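Side-chain contact in toxin protein (Yersinia entomophaga, PDB 6AQK), which is the C-terminal toxin domain of RHS2 and probably acts as an ADP-ribosyltransferase: residues A[56-61]-A[74-79]. Residues are numbered along the deposited sequence; the frame is centred on the assembly and turned at random.
Sequences SKWAEI and HDKFIE. With PT (platinum (II) ion), chain D.
Two helices of the helical part of this toxin domain, 51-63 and 74-90, meet where the Trp58 ring edge abuts the backbone of Lys76 and Phe77. Trp58 has CG anti to its own N (chi1 -178°), which sends the indole out from its helix toward the other. The six-membered end of the ring makes the contact. CZ3 lies 3.4 Å from Phe77 CA, and CH2 lies 3.7 Å from Lys76 C. Both backbone atoms sit near the indole plane, so the ring comes in edge first. Trp58 CZ3 also makes an apolar contact with Phe77 CB at 3.8 Å. It stands at the edge of the phenyl ring, 4.2 Å from Phe77 CD1. Lys76 adds its CG, 4.1 Å from Trp58 CH2. Its chain then bends at chi2 (70°) and carries NZ away, to salt bridges with Glu26 and Glu79. No hydrogen bond joins residues 56-61 to residues 74-79. His74 ND1 and Met51 SD bind one platinum ion, which joins the starts of the two helices. NE1 of the buried Trp58 is hydrogen-bonded to Tyr29 O, and Phe33 edge-to-face with Trp58 and Phe54 against Phe77 complete an aromatic cluster typical of helix-helix packing in a hydrophobic core.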
loop_
_atom_site.group_PDB
_atom_site.type_symbol
_atom_site.label_atom_id
_atom_site.label_comp_id
_atom_site.label_asym_id
_atom_site.label_seq_id
_atom_site.Cartn_x
_atom_site.Cartn_y
_atom_site.Cartn_z
ATOM N N SER A 56 -1.574 -5.771 -22.472
ATOM C CA SER A 56 -2.700 -4.979 -22.908
ATOM C C SER A 56 -3.473 -4.255 -21.754
ATOM O O SER A 56 -3.733 -3.026 -21.765
ATOM C CB SER A 56 -3.623 -5.865 -23.742
ATOM O OG SER A 56 -4.737 -5.085 -24.107
ATOM N N LYS A 57 -3.748 -5.021 -20.710
ATOM C CA LYS A 57 -4.367 -4.490 -19.516
ATOM C C LYS A 57 -3.461 -3.480 -18.821
ATOM O O LYS A 57 -3.897 -2.411 -18.413
ATOM C CB LYS A 57 -4.636 -5.661 -18.536
ATOM C CG LYS A 57 -5.431 -5.276 -17.283
ATOM C CD LYS A 57 -6.719 -4.531 -17.650
ATOM C CE LYS A 57 -7.906 -5.090 -16.907
ATOM N NZ LYS A 57 -9.141 -4.552 -17.528
ATOM N N TRP A 58 -2.187 -3.851 -18.675
ATOM C CA TRP A 58 -1.210 -2.969 -18.042
ATOM C C TRP A 58 -1.176 -1.609 -18.766
ATOM O O TRP A 58 -1.236 -0.535 -18.122
ATOM C CB TRP A 58 0.155 -3.670 -18.049
ATOM C CG TRP A 58 1.256 -2.909 -17.403
ATOM C CD1 TRP A 58 1.167 -1.935 -16.422
ATOM C CD2 TRP A 58 2.626 -3.077 -17.690
ATOM N NE1 TRP A 58 2.448 -1.497 -16.091
ATOM C CE2 TRP A 58 3.349 -2.199 -16.862
ATOM C CE3 TRP A 58 3.321 -3.902 -18.583
ATOM C CZ2 TRP A 58 4.757 -2.081 -16.956
ATOM C CZ3 TRP A 58 4.660 -3.795 -18.667
ATOM C CH2 TRP A 58 5.387 -2.888 -17.848
ATOM N N ALA A 59 -1.153 -1.646 -20.101
ATOM C CA ALA A 59 -1.088 -0.382 -20.891
ATOM C C ALA A 59 -2.317 0.488 -20.626
ATOM O O ALA A 59 -2.231 1.716 -20.433
ATOM C CB ALA A 59 -0.914 -0.694 -22.387
ATOM N N GLU A 60 -3.462 -0.161 -20.566
ATOM C CA GLU A 60 -4.724 0.527 -20.308
ATOM C C GLU A 60 -4.666 1.244 -18.988
ATOM O O GLU A 60 -4.955 2.448 -18.933
ATOM C CB GLU A 60 -5.839 -0.500 -20.353
ATOM C CG GLU A 60 -7.265 -0.083 -20.023
ATOM C CD GLU A 60 -8.169 -1.329 -20.019
ATOM O OE1 GLU A 60 -8.005 -2.211 -20.903
ATOM O OE2 GLU A 60 -8.972 -1.477 -19.092
ATOM N N ILE A 61 -4.215 0.539 -17.939
ATOM C CA ILE A 61 -4.145 1.168 -16.608
ATOM C C ILE A 61 -3.102 2.320 -16.577
ATOM O O ILE A 61 -3.330 3.429 -16.041
ATOM C CB ILE A 61 -3.808 0.133 -15.572
ATOM C CG1 ILE A 61 -4.893 -0.934 -15.515
ATOM C CG2 ILE A 61 -3.585 0.738 -14.173
ATOM C CD1 ILE A 61 -4.308 -2.243 -15.047
ATOM N N HIS A 74 6.810 -5.027 -24.460
ATOM C CA HIS A 74 7.349 -6.256 -23.973
ATOM C C HIS A 74 8.647 -5.977 -23.250
ATOM O O HIS A 74 8.898 -6.589 -22.208
ATOM C CB HIS A 74 7.547 -7.292 -25.108
ATOM C CG HIS A 74 8.647 -8.267 -24.843
ATOM N ND1 HIS A 74 8.449 -9.450 -24.163
ATOM C CD2 HIS A 74 9.964 -8.235 -25.163
ATOM C CE1 HIS A 74 9.596 -10.102 -24.069
ATOM N NE2 HIS A 74 10.530 -9.389 -24.675
ATOM N N ASP A 75 9.471 -5.051 -23.769
ATOM C CA ASP A 75 10.734 -4.636 -23.076
ATOM C C ASP A 75 10.474 -4.048 -21.680
ATOM O O ASP A 75 11.220 -4.309 -20.723
ATOM C CB ASP A 75 11.534 -3.566 -23.848
ATOM C CG ASP A 75 12.069 -4.076 -25.188
ATOM O OD1 ASP A 75 12.241 -5.302 -25.345
ATOM O OD2 ASP A 75 12.304 -3.240 -26.086
ATOM N N LYS A 76 9.456 -3.215 -21.576
ATOM C CA LYS A 76 9.199 -2.607 -20.317
ATOM C C LYS A 76 8.648 -3.701 -19.384
ATOM O O LYS A 76 8.972 -3.735 -18.172
ATOM C CB LYS A 76 8.292 -1.408 -20.501
ATOM C CG LYS A 76 8.266 -0.439 -19.363
ATOM C CD LYS A 76 9.569 0.291 -19.272
ATOM C CE LYS A 76 9.511 1.331 -18.179
ATOM N NZ LYS A 76 10.759 2.137 -18.146
ATOM N N PHE A 77 7.908 -4.659 -19.973
ATOM C CA PHE A 77 7.373 -5.791 -19.213
ATOM C C PHE A 77 8.514 -6.540 -18.566
ATOM O O PHE A 77 8.479 -6.857 -17.375
ATOM C CB PHE A 77 6.535 -6.753 -20.100
ATOM C CG PHE A 77 6.066 -7.987 -19.361
ATOM C CD1 PHE A 77 4.926 -7.951 -18.591
ATOM C CD2 PHE A 77 6.804 -9.155 -19.394
ATOM C CE1 PHE A 77 4.526 -9.069 -17.844
ATOM C CE2 PHE A 77 6.419 -10.269 -18.668
ATOM C CZ PHE A 77 5.273 -10.228 -17.887
ATOM N N ILE A 78 9.530 -6.856 -19.366
ATOM C CA ILE A 78 10.679 -7.617 -18.850
ATOM C C ILE A 78 11.447 -6.843 -17.798
ATOM O O ILE A 78 11.843 -7.423 -16.787
ATOM C CB ILE A 78 11.600 -8.120 -19.994
ATOM C CG1 ILE A 78 10.837 -9.126 -20.875
ATOM C CG2 ILE A 78 12.851 -8.783 -19.413
ATOM C CD1 ILE A 78 10.409 -10.411 -20.172
ATOM N N GLU A 79 11.615 -5.538 -18.017
ATOM C CA GLU A 79 12.331 -4.718 -17.054
ATOM C C GLU A 79 11.633 -4.696 -15.656
ATOM O O GLU A 79 12.298 -4.890 -14.598
ATOM C CB GLU A 79 12.530 -3.337 -17.632
ATOM C CG GLU A 79 13.295 -2.317 -16.781
ATOM C CD GLU A 79 13.054 -0.885 -17.269
ATOM O OE1 GLU A 79 12.690 -0.660 -18.437
ATOM O OE2 GLU A 79 13.216 0.053 -16.481
HETATM PT PT PT D . 6.335 -10.528 -24.322
#